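Local coordinates for protein acyl-coenzyme A oxidase acox-1.1 (Caenorhabditis elegans, PDB 5K3H) that catalyses the FAD-dependent desaturation of acyl-CoAs to 2-enoyl-CoAs, passing electrons to oxygen to give hydrogen peroxide, in the first step of peroxisomal beta-oxidation, at residues D15-A18 and E19-A23; T24-T27 and H28-A31; G96-Y99 and H100-E104; V332-L335 and E336-T339; I554-I557 and T558-E561. One frame throughout, in Å; residues are numbered along the deposited sequence.

From the N terminus, contact 1 (15-23) spans nearly all of helix 14-21 and the residues that leave it, and contact 2 (24-31) follows at once, closing the turn that starts helix 27-35. Contact 3 (96-104) opens helix 97-105, contact 4 (332-339) is the turn leading into helix 338-367, and contact 5 (554-561) starts helix 557-577. All five are local and run in series; none nests in or crosses another. Two pairs meet in space. Lys333 of contact 4 reaches Asp15 and Glu19 of contact 1, tying the N-terminal helix to the C-alpha1 region, while Ile559 of contact 5 packs on Phe25 and Met30 of contact 2. Contact 3 touches none of the others.

Contact 1. Residues D15-A18 and E19-A23; sequences DLTA and ERLTA
Backbone bonding between Thr17 and Leu21 marks the end of helix 14-21. Thr17 O takes two donors: Leu21 N at 2.9 Å, nearly in line with the carbonyl, and Arg20 N, which comes in above the carbonyl plane. Leu16 O is gripped less well, with only weak bonds from Glu19 N and Arg20 N, so i+3 and i+4 bonding mix as the helix runs out.

Side-chain packing links residues one turn apart. Leu16 lays CG and CD2 over one face of the Arg20 guanidinium, toward its rim, with CD2 3.6 Å from NH1 of Arg20. The arginine reaches this place because its chain is extended from CG to NE (chi2 175°, chi3 160°). Thr17 CG2 and Leu21 CD1 meet more loosely, at 4.1 Å.

A water bridges the polar ends. It lies in the guanidinium plane, accepts from Arg20 NH1 at 3.1 Å and also bonds Thr17 OG1.

The charged ends find their partners elsewhere in the chain: Arg20 NE pairs with Asp616, and the Glu19 carboxylate is shared between Lys333 and Arg608. Helix 590-616 packs on this side through Val612. With an aliphatic cover on one face and polar partners around its nitrogens, the buried guanidinium is probably restrained in rotation, and Asp616 would offset its charge beside the nearby Arg315.

Contact 2. Residues T24-T27 and H28-A31; sequences TFDT and HAMA
Asp26 O is gripped by two backbone donors of the first helical turn, Met30 N at 3.0 Å and, weakly, Ala29 N at 2.9 Å. This is the N-terminal start of helix 27-35, with Asp26 as its N-cap: OD1 accepts a weak bond from His28 N at 3.0 Å. The carboxylate reaches that N-H because CG stands anti to the backbone N (chi1 174°), which carries it forward beside the first turn. Ala31 N then bonds Thr27 O at 2.8 Å, the next regular helical bond.

The same OD1 also forms a salt bridge with Lys6, so the capping oxygen serves both the helix end and a charge from the N-terminal tail; the positive end of the helix dipole would also tend to stabilise the carboxylate. His28 turns its ring obliquely to Asp26, the ring and carboxylate planes 51° apart, and its ND1 is bonded to Glu619 instead. Thr27 OG1 accepts from Lys6 N, so the tail is fastened to both residues.

On the buried side Phe25 and Met30 form a Met-aromatic contact, packed on helix 557-577, with Phe25 also touching helix 590-616. The methionine chain bends at chi2 and again at chi3, folding its methyl back over the ring while SD stays oblique to it. Met30 CB meets the ring rim at Phe25 CE2, 3.6 Å away, and Met30 CE makes a CH-pi contact 4.0 Å from the Phe25 centroid, 20° off the normal.

Contact 3. Residues G96-Y99 and H100-E104; sequences GELY and HLNNE
With CG anti to the backbone N (chi1 -174°), Tyr99 swings its ring forward along helix 97-105, and Asn103, one turn later with CG beside its own backbone N (chi1 -68°), sends its amide back to meet it. Asn103 ND2 sits over one face of the ring, displaced toward the rim, and comes nearest to Tyr99 CE2 at 3.7 Å. Ring and amide planes stand 77° apart, so the amide meets the ring steeply and does not stack on it.

Leu98 also takes the extended first torsion. Its CD1 touches Leu101 CD2 at 4.1 Å, and its CG runs alongside the Asn102 side chain, both pointing the same way, with Leu98 CG and Asn102 ND2 4.1 Å apart.

Beneath these side chains the backbone settles into regular i to i+4 bonding from the first turn. Gly96, the N-cap, accepts from His100 N through its O at 3.0 Å. Glu97 O with Leu101 N (2.9 Å), Leu98 O with Asn102 N (2.8 Å) and Tyr99 O with Asn103 N (3.1 Å) continue the series. The positive phi of Gly96 would jam a CB against the preceding carbonyl.

Around the helix, Leu101 packs on Leu51 of helix 38-52 and Leu82 of helix 68-85, whereas His100 NE2 bonds Thr48 and the Glu97 carboxylate meets Arg43 and Asp91 N. The helix therefore presents an apolar strip to its neighbours within the N-terminal region, and the buried polar ends of Glu97 and His100 are met by partners from helix 38-52 and the preceding loop.

Contact 4. Residues V332-L335 and E336-T339; sequences VKVL and EYQT
Two valines lie on the same side of the Tyr337 ring: Val332 CG2, oblique to its plane, lies by the hydroxyl end, 3.8 Å from Tyr337 CZ, while Val334 packs nearer the ring root, its CB 4.1 Å from Tyr337 CD2. Val334 O also approaches the ring obliquely, at 3.4 Å from Tyr337 CD2. With CG anti to the carbonyl carbon (chi1 -65°), the ring folds back over the turn before it, and Tyr337 OH bonds Gln322 O, earlier in the same loop.

The other flat group, the Glu336 carboxylate, stays over the start of the turn because its chain bends at chi2 (57°). A water donates to its OE1 at 2.7 Å and accepts from Lys333 N, bridging the two residues. Its OE2 is paired with Arg608, and the aliphatic part of the chain lies against Val332, with Glu336 CB 3.9 Å from Val332 CG2.

The backbone here is a short 3-10 turn that hands over to helix 338-367, whose N-cap is Tyr337. Glu336 N bonds Lys333 O at 2.7 Å and Tyr337 N bonds Val334 O at 3.0 Å. The FAD-binding residues Gln340 and Arg320 pack close to Val334, and the FAD-binding Gln341 bonds Leu335 O through NE2. Lys333 turns away to Glu19 and the carbonyl of Asp15, joining helix 14-21. Across the dimer interface, Asn525 of the second subunit bonds Glu336 O and Gln338 N.

Contact 5. Residues I554-I557 and T558-E561; sequences IGDI and TIKE
Thr558, in the first turn of helix 557-577, faces the N-cap Asp556. OD1 of Asp556 takes a weak capping bond from Thr558 N at 3.2 Å and also lies 3.1 Å from Thr558 OG1. The threonine hydroxyl is set between its backbone N and carbonyl carbon (chi1 57°), which turns it toward that carboxylate.

Ile559 comes next, packing CG1 on the Asp556 carboxylate carbon CG at 3.6 Å. Its other branch, CG2, meets Ile554 CG2 at 4.0 Å, the two side chains crossing at about a right angle. Ile559 also touches Phe25 and reaches Ala29 and Met30 of helix 27-35, and Ile554 packs on Gln33 of that helix, so these side chains join the start of helix 557-577 to helix 27-35.

Lys560 bonds Asp556 O through its backbone N at 2.9 Å. Its side chain, with CG anti to the backbone N (chi1 174°), runs back along the turn past Ile554 in the opposite direction; CB lies against Ile554 CG2 and CD against Ile554 O. The amine makes weak bonds to Ile554 O and to Asn552 O of helix 520-553.

Glu561 N bonds Ile557 O at 3.0 Å. Glu561 and Ile557 lie side by side, pointing the same way, with Glu561 CD 4.0 Å from Ile557 CG2.

Contact 1. Residues D15-A18 and E19-A23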
loop_
_atom_site.group_PDB
_atom_site.type_symbol
_atom_site.label_atom_id
_atom_site.label_comp_id
_atom_site.label_asym_id
_atom_site.label_seq_id
_atom_site.Cartn_x
_atom_site.Cartn_y
_atom_site.Cartn_z
ATOM N N ASP B 15 16.690 10.283 23.537
ATOM C CA ASP B 15 16.216 8.935 23.226
ATOM C C ASP B 15 16.767 8.437 21.895
ATOM O O ASP B 15 17.058 7.247 21.742
ATOM C CB ASP B 15 14.692 8.916 23.250
ATOM C CG ASP B 15 14.145 8.797 24.670
ATOM O OD1 ASP B 15 14.900 8.302 25.548
ATOM O OD2 ASP B 15 12.988 9.225 24.910
ATOM N N LEU B 16 16.918 9.330 20.918
ATOM C CA LEU B 16 17.512 8.948 19.645
ATOM C C LEU B 16 19.029 8.852 19.761
ATOM O O LEU B 16 19.634 7.885 19.277
ATOM C CB LEU B 16 17.115 9.958 18.573
ATOM C CG LEU B 16 17.546 9.705 17.141
ATOM C CD1 LEU B 16 17.152 8.318 16.705
ATOM C CD2 LEU B 16 16.891 10.733 16.253
ATOM N N THR B 17 19.659 9.826 20.424
ATOM C CA THR B 17 21.097 9.737 20.680
ATOM C C THR B 17 21.484 8.441 21.406
ATOM O O THR B 17 22.493 7.821 21.063
ATOM C CB THR B 17 21.559 10.956 21.464
ATOM O OG1 THR B 17 21.284 12.122 20.682
ATOM C CG2 THR B 17 23.050 10.876 21.703
ATOM N N ALA B 18 20.695 8.009 22.396
ATOM C CA ALA B 18 20.996 6.758 23.092
ATOM C C ALA B 18 21.071 5.579 22.123
ATOM O O ALA B 18 21.915 4.686 22.284
ATOM C CB ALA B 18 19.944 6.477 24.164
ATOM N N GLU B 19 20.212 5.561 21.103
ATOM C CA GLU B 19 20.260 4.486 20.119
ATOM C C GLU B 19 21.458 4.610 19.185
ATOM O O GLU B 19 21.837 3.626 18.539
ATOM C CB GLU B 19 18.972 4.449 19.302
ATOM C CG GLU B 19 17.716 4.137 20.110
ATOM C CD GLU B 19 17.817 2.803 20.820
ATOM O OE1 GLU B 19 18.435 1.855 20.245
ATOM O OE2 GLU B 19 17.293 2.706 21.966
ATOM N N ARG B 20 22.036 5.800 19.071
ATOM C CA ARG B 20 23.195 6.000 18.221
ATOM C C ARG B 20 24.496 5.674 18.935
ATOM O O ARG B 20 25.443 5.184 18.295
ATOM C CB ARG B 20 23.204 7.441 17.695
ATOM C CG ARG B 20 22.051 7.709 16.701
ATOM C CD ARG B 20 21.961 9.174 16.240
ATOM N NE ARG B 20 21.214 9.322 14.984
ATOM C CZ ARG B 20 20.472 10.383 14.667
ATOM N NH1 ARG B 20 20.344 11.413 15.493
ATOM N NH2 ARG B 20 19.866 10.431 13.504
ATOM N N LEU B 21 24.541 5.886 20.257
ATOM C CA LEU B 21 25.760 5.651 21.028
ATOM C C LEU B 21 26.161 4.187 21.077
ATOM O O LEU B 21 27.334 3.898 21.328
ATOM C CB LEU B 21 25.597 6.195 22.450
ATOM C CG LEU B 21 25.601 7.728 22.530
ATOM C CD1 LEU B 21 25.248 8.183 23.931
ATOM C CD2 LEU B 21 26.936 8.280 22.084
ATOM N N THR B 22 25.235 3.259 20.810
ATOM C CA THR B 22 25.528 1.833 20.818
ATOM C C THR B 22 26.128 1.338 19.494
ATOM O O THR B 22 26.410 0.136 19.359
ATOM C CB THR B 22 24.253 1.045 21.191
ATOM O OG1 THR B 22 23.162 1.386 20.320
ATOM C CG2 THR B 22 23.830 1.315 22.648
ATOM N N ALA B 23 26.389 2.223 18.531
ATOM C CA ALA B 23 27.028 1.788 17.286
ATOM C C ALA B 23 28.372 1.124 17.562
ATOM O O ALA B 23 29.168 1.605 18.371
ATOM C CB ALA B 23 27.219 2.966 16.327
HETATM O O HOH W 1 21.612 11.895 18.264
#

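Contact 2. Residues T24-T27 and H28-A31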
loop_
_atom_site.group_PDB
_atom_site.type_symbol
_atom_site.label_atom_id
_atom_site.label_comp_id
_atom_site.label_asym_id
_atom_site.label_seq_id
_atom_site.Cartn_x
_atom_site.Cartn_y
_atom_site.Cartn_z
ATOM N N THR B 24 28.629 0.019 16.863
ATOM C CA THR B 24 29.895 -0.695 16.916
ATOM C C THR B 24 30.760 -0.438 15.691
ATOM O O THR B 24 31.769 -1.133 15.507
ATOM C CB THR B 24 29.627 -2.175 16.986
ATOM O OG1 THR B 24 29.075 -2.556 15.724
ATOM C CG2 THR B 24 28.615 -2.476 18.064
ATOM N N PHE B 25 30.373 0.518 14.838
ATOM C CA PHE B 25 31.093 0.792 13.606
ATOM C C PHE B 25 30.932 2.260 13.247
ATOM O O PHE B 25 29.989 2.940 13.681
ATOM C CB PHE B 25 30.603 -0.091 12.439
ATOM C CG PHE B 25 29.161 0.144 12.059
ATOM C CD1 PHE B 25 28.136 -0.543 12.699
ATOM C CD2 PHE B 25 28.830 1.056 11.064
ATOM C CE1 PHE B 25 26.829 -0.313 12.372
ATOM C CE2 PHE B 25 27.516 1.296 10.727
ATOM C CZ PHE B 25 26.520 0.613 11.362
ATOM N N ASP B 26 31.856 2.715 12.395
ATOM C CA ASP B 26 31.930 4.097 11.926
ATOM C C ASP B 26 30.981 4.293 10.738
ATOM O O ASP B 26 31.177 3.698 9.674
ATOM C CB ASP B 26 33.390 4.369 11.544
ATOM C CG ASP B 26 33.609 5.725 10.901
ATOM O OD1 ASP B 26 32.668 6.544 10.803
ATOM O OD2 ASP B 26 34.756 5.973 10.456
ATOM N N THR B 27 29.995 5.172 10.888
ATOM C CA THR B 27 28.975 5.283 9.846
ATOM C C THR B 27 29.503 5.956 8.580
ATOM O O THR B 27 28.958 5.703 7.497
ATOM C CB THR B 27 27.723 6.024 10.367
ATOM O OG1 THR B 27 28.054 7.356 10.789
ATOM C CG2 THR B 27 27.089 5.282 11.540
ATOM N N HIS B 28 30.565 6.773 8.671
ATOM C CA HIS B 28 31.223 7.250 7.450
ATOM C C HIS B 28 31.767 6.078 6.642
ATOM O O HIS B 28 31.739 6.108 5.405
ATOM C CB HIS B 28 32.383 8.211 7.766
ATOM C CG HIS B 28 31.975 9.604 8.141
ATOM N ND1 HIS B 28 30.694 10.087 7.970
ATOM C CD2 HIS B 28 32.692 10.617 8.681
ATOM C CE1 HIS B 28 30.641 11.339 8.391
ATOM N NE2 HIS B 28 31.839 11.685 8.825
ATOM N N ALA B 29 32.325 5.064 7.333
ATOM C CA ALA B 29 32.899 3.893 6.673
ATOM C C ALA B 29 31.817 3.002 6.087
ATOM O O ALA B 29 31.987 2.435 4.997
ATOM C CB ALA B 29 33.763 3.104 7.661
ATOM N N MET B 30 30.685 2.893 6.780
ATOM C CA MET B 30 29.551 2.162 6.222
ATOM C C MET B 30 28.966 2.895 5.028
ATOM O O MET B 30 28.538 2.256 4.064
ATOM C CB MET B 30 28.465 1.950 7.288
ATOM C CG MET B 30 27.320 1.036 6.841
ATOM S SD MET B 30 27.882 -0.646 6.483
ATOM C CE MET B 30 27.841 -1.390 8.128
ATOM N N ALA B 31 28.897 4.235 5.092
ATOM C CA ALA B 31 28.455 5.016 3.933
ATOM C C ALA B 31 29.317 4.738 2.699
ATOM O O ALA B 31 28.787 4.565 1.597
ATOM C CB ALA B 31 28.455 6.506 4.267
#

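Contact 3. Residues G96-Y99 and H100-E104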
loop_
_atom_site.group_PDB
_atom_site.type_symbol
_atom_site.label_atom_id
_atom_site.label_comp_id
_atom_site.label_asym_id
_atom_site.label_seq_id
_atom_site.Cartn_x
_atom_site.Cartn_y
_atom_site.Cartn_z
ATOM N N GLY B 96 25.437 10.092 -10.346
ATOM C CA GLY B 96 25.719 9.711 -8.979
ATOM C C GLY B 96 25.784 11.003 -8.198
ATOM O O GLY B 96 25.005 11.197 -7.257
ATOM N N GLU B 97 26.648 11.935 -8.627
ATOM C CA GLU B 97 26.604 13.269 -8.035
ATOM C C GLU B 97 25.339 13.997 -8.466
ATOM O O GLU B 97 24.760 14.762 -7.687
ATOM C CB GLU B 97 27.853 14.091 -8.391
ATOM C CG GLU B 97 29.184 13.515 -7.892
ATOM C CD GLU B 97 30.308 14.561 -7.739
ATOM O OE1 GLU B 97 30.127 15.751 -8.106
ATOM O OE2 GLU B 97 31.392 14.178 -7.248
ATOM N N LEU B 98 24.915 13.794 -9.715
ATOM C CA LEU B 98 23.673 14.394 -10.196
ATOM C C LEU B 98 22.456 13.678 -9.612
ATOM O O LEU B 98 21.464 14.312 -9.247
ATOM C CB LEU B 98 23.645 14.361 -11.731
ATOM C CG LEU B 98 22.475 14.953 -12.511
ATOM C CD1 LEU B 98 22.385 16.461 -12.311
ATOM C CD2 LEU B 98 22.608 14.645 -13.992
ATOM N N TYR B 99 22.531 12.355 -9.478
ATOM C CA TYR B 99 21.449 11.611 -8.851
ATOM C C TYR B 99 21.218 12.110 -7.425
ATOM O O TYR B 99 20.081 12.387 -7.025
ATOM C CB TYR B 99 21.797 10.123 -8.879
ATOM C CG TYR B 99 20.707 9.215 -8.381
ATOM C CD1 TYR B 99 19.505 9.115 -9.067
ATOM C CD2 TYR B 99 20.872 8.460 -7.223
ATOM C CE1 TYR B 99 18.505 8.291 -8.635
ATOM C CE2 TYR B 99 19.870 7.627 -6.779
ATOM C CZ TYR B 99 18.683 7.548 -7.489
ATOM O OH TYR B 99 17.652 6.731 -7.058
ATOM N N HIS B 100 22.298 12.265 -6.653
ATOM C CA HIS B 100 22.191 12.824 -5.305
ATOM C C HIS B 100 21.684 14.268 -5.327
ATOM O O HIS B 100 20.748 14.621 -4.597
ATOM C CB HIS B 100 23.547 12.728 -4.603
ATOM C CG HIS B 100 23.578 13.356 -3.245
ATOM N ND1 HIS B 100 22.772 12.932 -2.209
ATOM C CD2 HIS B 100 24.379 14.322 -2.731
ATOM C CE1 HIS B 100 23.043 13.646 -1.127
ATOM N NE2 HIS B 100 24.009 14.503 -1.420
ATOM N N LEU B 101 22.279 15.112 -6.175
ATOM C CA LEU B 101 21.847 16.500 -6.276
ATOM C C LEU B 101 20.346 16.600 -6.543
ATOM O O LEU B 101 19.637 17.367 -5.879
ATOM C CB LEU B 101 22.644 17.196 -7.388
ATOM C CG LEU B 101 22.300 18.622 -7.827
ATOM C CD1 LEU B 101 22.619 19.654 -6.752
ATOM C CD2 LEU B 101 23.021 18.937 -9.138
ATOM N N ASN B 102 19.834 15.799 -7.482
ATOM C CA ASN B 102 18.409 15.857 -7.778
ATOM C C ASN B 102 17.566 15.387 -6.591
ATOM O O ASN B 102 16.501 15.959 -6.324
ATOM C CB ASN B 102 18.097 15.061 -9.049
ATOM C CG ASN B 102 18.455 15.840 -10.357
ATOM O OD1 ASN B 102 18.697 17.066 -10.348
ATOM N ND2 ASN B 102 18.499 15.117 -11.472
ATOM N N ASN B 103 18.019 14.353 -5.864
ATOM C CA ASN B 103 17.262 13.870 -4.698
ATOM C C ASN B 103 17.121 14.952 -3.633
ATOM O O ASN B 103 16.046 15.102 -3.043
ATOM C CB ASN B 103 17.941 12.651 -4.066
ATOM C CG ASN B 103 17.898 11.426 -4.932
ATOM O OD1 ASN B 103 16.984 11.237 -5.734
ATOM N ND2 ASN B 103 18.905 10.571 -4.778
ATOM N N GLU B 104 18.215 15.678 -3.344
ATOM C CA GLU B 104 18.183 16.795 -2.397
ATOM C C GLU B 104 17.265 17.907 -2.891
ATOM O O GLU B 104 16.408 18.408 -2.150
ATOM C CB GLU B 104 19.594 17.368 -2.199
ATOM C CG GLU B 104 20.530 16.583 -1.300
ATOM C CD GLU B 104 20.661 17.182 0.099
ATOM O OE1 GLU B 104 20.181 18.315 0.343
ATOM O OE2 GLU B 104 21.198 16.474 0.979
#

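Contact 4. Residues V332-L335 and E336-T339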
loop_
_atom_site.group_PDB
_atom_site.type_symbol
_atom_site.label_atom_id
_atom_site.label_comp_id
_atom_site.label_asym_id
_atom_site.label_seq_id
_atom_site.Cartn_x
_atom_site.Cartn_y
_atom_site.Cartn_z
ATOM N N VAL B 332 8.133 2.285 27.467
ATOM C CA VAL B 332 9.334 1.953 26.729
ATOM C C VAL B 332 9.232 2.553 25.335
ATOM O O VAL B 332 8.142 2.792 24.804
ATOM C CB VAL B 332 9.570 0.423 26.668
ATOM C CG1 VAL B 332 9.723 -0.172 28.050
ATOM C CG2 VAL B 332 8.436 -0.230 25.946
ATOM N N LYS B 333 10.392 2.797 24.726
ATOM C CA LYS B 333 10.440 3.097 23.302
ATOM C C LYS B 333 9.784 1.955 22.539
ATOM O O LYS B 333 10.041 0.788 22.831
ATOM C CB LYS B 333 11.891 3.224 22.849
ATOM C CG LYS B 333 12.691 4.299 23.536
ATOM C CD LYS B 333 14.144 4.157 23.155
ATOM C CE LYS B 333 15.009 5.168 23.866
ATOM N NZ LYS B 333 16.438 5.070 23.419
ATOM N N VAL B 334 8.956 2.271 21.535
ATOM C CA VAL B 334 8.345 1.159 20.814
ATOM C C VAL B 334 9.396 0.314 20.105
ATOM O O VAL B 334 9.152 -0.867 19.841
ATOM C CB VAL B 334 7.253 1.634 19.843
ATOM C CG1 VAL B 334 6.183 2.354 20.623
ATOM C CG2 VAL B 334 7.819 2.518 18.759
ATOM N N LEU B 335 10.598 0.859 19.874
ATOM C CA LEU B 335 11.714 0.059 19.368
ATOM C C LEU B 335 12.033 -1.114 20.281
ATOM O O LEU B 335 12.679 -2.066 19.846
ATOM C CB LEU B 335 12.967 0.930 19.200
ATOM C CG LEU B 335 14.207 0.472 18.398
ATOM C CD1 LEU B 335 13.890 0.072 16.977
ATOM C CD2 LEU B 335 15.351 1.524 18.420
ATOM N N GLU B 336 11.554 -1.085 21.523
ATOM C CA GLU B 336 11.814 -2.149 22.496
ATOM C C GLU B 336 11.056 -3.434 22.170
ATOM O O GLU B 336 11.505 -4.518 22.565
ATOM C CB GLU B 336 11.394 -1.653 23.890
ATOM C CG GLU B 336 12.326 -1.988 25.026
ATOM C CD GLU B 336 13.724 -1.465 24.800
ATOM O OE1 GLU B 336 13.925 -0.226 24.869
ATOM O OE2 GLU B 336 14.612 -2.310 24.515
ATOM N N TYR B 337 9.940 -3.341 21.436
ATOM C CA TYR B 337 9.051 -4.473 21.228
ATOM C C TYR B 337 9.565 -5.395 20.130
ATOM O O TYR B 337 9.925 -4.932 19.040
ATOM C CB TYR B 337 7.650 -3.988 20.851
ATOM C CG TYR B 337 6.943 -3.218 21.942
ATOM C CD1 TYR B 337 6.675 -3.817 23.172
ATOM C CD2 TYR B 337 6.540 -1.894 21.749
ATOM C CE1 TYR B 337 6.034 -3.132 24.200
ATOM C CE2 TYR B 337 5.888 -1.184 22.786
ATOM C CZ TYR B 337 5.641 -1.830 24.003
ATOM O OH TYR B 337 5.017 -1.168 25.021
ATOM N N GLN B 338 9.573 -6.713 20.407
ATOM C CA GLN B 338 9.973 -7.682 19.389
ATOM C C GLN B 338 9.124 -7.522 18.142
ATOM O O GLN B 338 9.601 -7.649 17.006
ATOM C CB GLN B 338 9.831 -9.096 19.933
ATOM C CG GLN B 338 10.368 -10.157 18.976
ATOM C CD GLN B 338 10.048 -11.552 19.435
ATOM O OE1 GLN B 338 8.894 -11.967 19.449
ATOM N NE2 GLN B 338 11.075 -12.281 19.848
ATOM N N THR B 339 7.860 -7.216 18.356
ATOM C CA THR B 339 6.894 -7.023 17.291
ATOM C C THR B 339 7.279 -5.860 16.386
ATOM O O THR B 339 7.116 -5.945 15.164
ATOM C CB THR B 339 5.535 -6.841 17.980
ATOM O OG1 THR B 339 4.756 -8.053 17.868
ATOM C CG2 THR B 339 4.809 -5.590 17.549
HETATM O O HOH W 2 12.918 1.867 26.205
#

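Contact 5. Residues I554-I557 and T558-E561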
loop_
_atom_site.group_PDB
_atom_site.type_symbol
_atom_site.label_atom_id
_atom_site.label_comp_id
_atom_site.label_asym_id
_atom_site.label_seq_id
_atom_site.Cartn_x
_atom_site.Cartn_y
_atom_site.Cartn_z
ATOM N N ILE B 554 34.731 -7.919 2.481
ATOM C CA ILE B 554 34.984 -6.724 3.276
ATOM C C ILE B 554 36.112 -6.997 4.249
ATOM O O ILE B 554 36.106 -8.007 4.957
ATOM C CB ILE B 554 33.710 -6.268 4.002
ATOM C CG1 ILE B 554 32.693 -5.740 2.995
ATOM C CG2 ILE B 554 34.017 -5.164 5.019
ATOM C CD1 ILE B 554 31.348 -5.474 3.609
ATOM N N GLY B 555 37.074 -6.084 4.301
ATOM C CA GLY B 555 38.232 -6.232 5.165
ATOM C C GLY B 555 38.086 -5.590 6.526
ATOM O O GLY B 555 38.523 -6.157 7.531
ATOM N N ASP B 556 37.459 -4.418 6.580
ATOM C CA ASP B 556 37.199 -3.728 7.842
ATOM C C ASP B 556 36.349 -4.602 8.765
ATOM O O ASP B 556 35.186 -4.883 8.467
ATOM C CB ASP B 556 36.517 -2.380 7.544
ATOM C CG ASP B 556 36.355 -1.504 8.771
ATOM O OD1 ASP B 556 36.181 -2.050 9.890
ATOM O OD2 ASP B 556 36.378 -0.255 8.612
ATOM N N ILE B 557 36.903 -5.023 9.896
ATOM C CA ILE B 557 36.256 -6.052 10.715
ATOM C C ILE B 557 34.955 -5.549 11.351
ATOM O O ILE B 557 33.969 -6.288 11.414
ATOM C CB ILE B 557 37.245 -6.563 11.785
ATOM C CG1 ILE B 557 38.312 -7.447 11.140
ATOM C CG2 ILE B 557 36.515 -7.355 12.840
ATOM C CD1 ILE B 557 39.490 -7.777 12.074
ATOM N N THR B 558 34.902 -4.284 11.794
ATOM C CA THR B 558 33.677 -3.814 12.451
ATOM C C THR B 558 32.531 -3.673 11.452
ATOM O O THR B 558 31.373 -3.946 11.791
ATOM C CB THR B 558 33.917 -2.492 13.209
ATOM O OG1 THR B 558 34.419 -1.458 12.333
ATOM C CG2 THR B 558 34.894 -2.707 14.343
ATOM N N ILE B 559 32.843 -3.274 10.213
ATOM C CA ILE B 559 31.853 -3.215 9.146
ATOM C C ILE B 559 31.393 -4.612 8.736
ATOM O O ILE B 559 30.202 -4.847 8.500
ATOM C CB ILE B 559 32.448 -2.453 7.944
ATOM C CG1 ILE B 559 32.787 -1.010 8.330
ATOM C CG2 ILE B 559 31.550 -2.574 6.712
ATOM C CD1 ILE B 559 31.574 -0.158 8.788
ATOM N N LYS B 560 32.328 -5.554 8.620
ATOM C CA LYS B 560 31.976 -6.897 8.168
ATOM C C LYS B 560 31.106 -7.617 9.203
ATOM O O LYS B 560 30.194 -8.379 8.840
ATOM C CB LYS B 560 33.255 -7.669 7.867
ATOM C CG LYS B 560 33.072 -9.125 7.512
ATOM C CD LYS B 560 34.450 -9.713 7.267
ATOM C CE LYS B 560 34.411 -11.169 6.865
ATOM N NZ LYS B 560 35.300 -11.334 5.683
ATOM N N GLU B 561 31.386 -7.399 10.493
ATOM C CA GLU B 561 30.562 -7.974 11.546
ATOM C C GLU B 561 29.175 -7.345 11.600
ATOM O O GLU B 561 28.212 -8.009 12.000
ATOM C CB GLU B 561 31.256 -7.808 12.899
ATOM C CG GLU B 561 32.495 -8.664 13.027
ATOM C CD GLU B 561 33.070 -8.646 14.425
ATOM O OE1 GLU B 561 32.764 -7.682 15.181
ATOM O OE2 GLU B 561 33.756 -9.646 14.782
#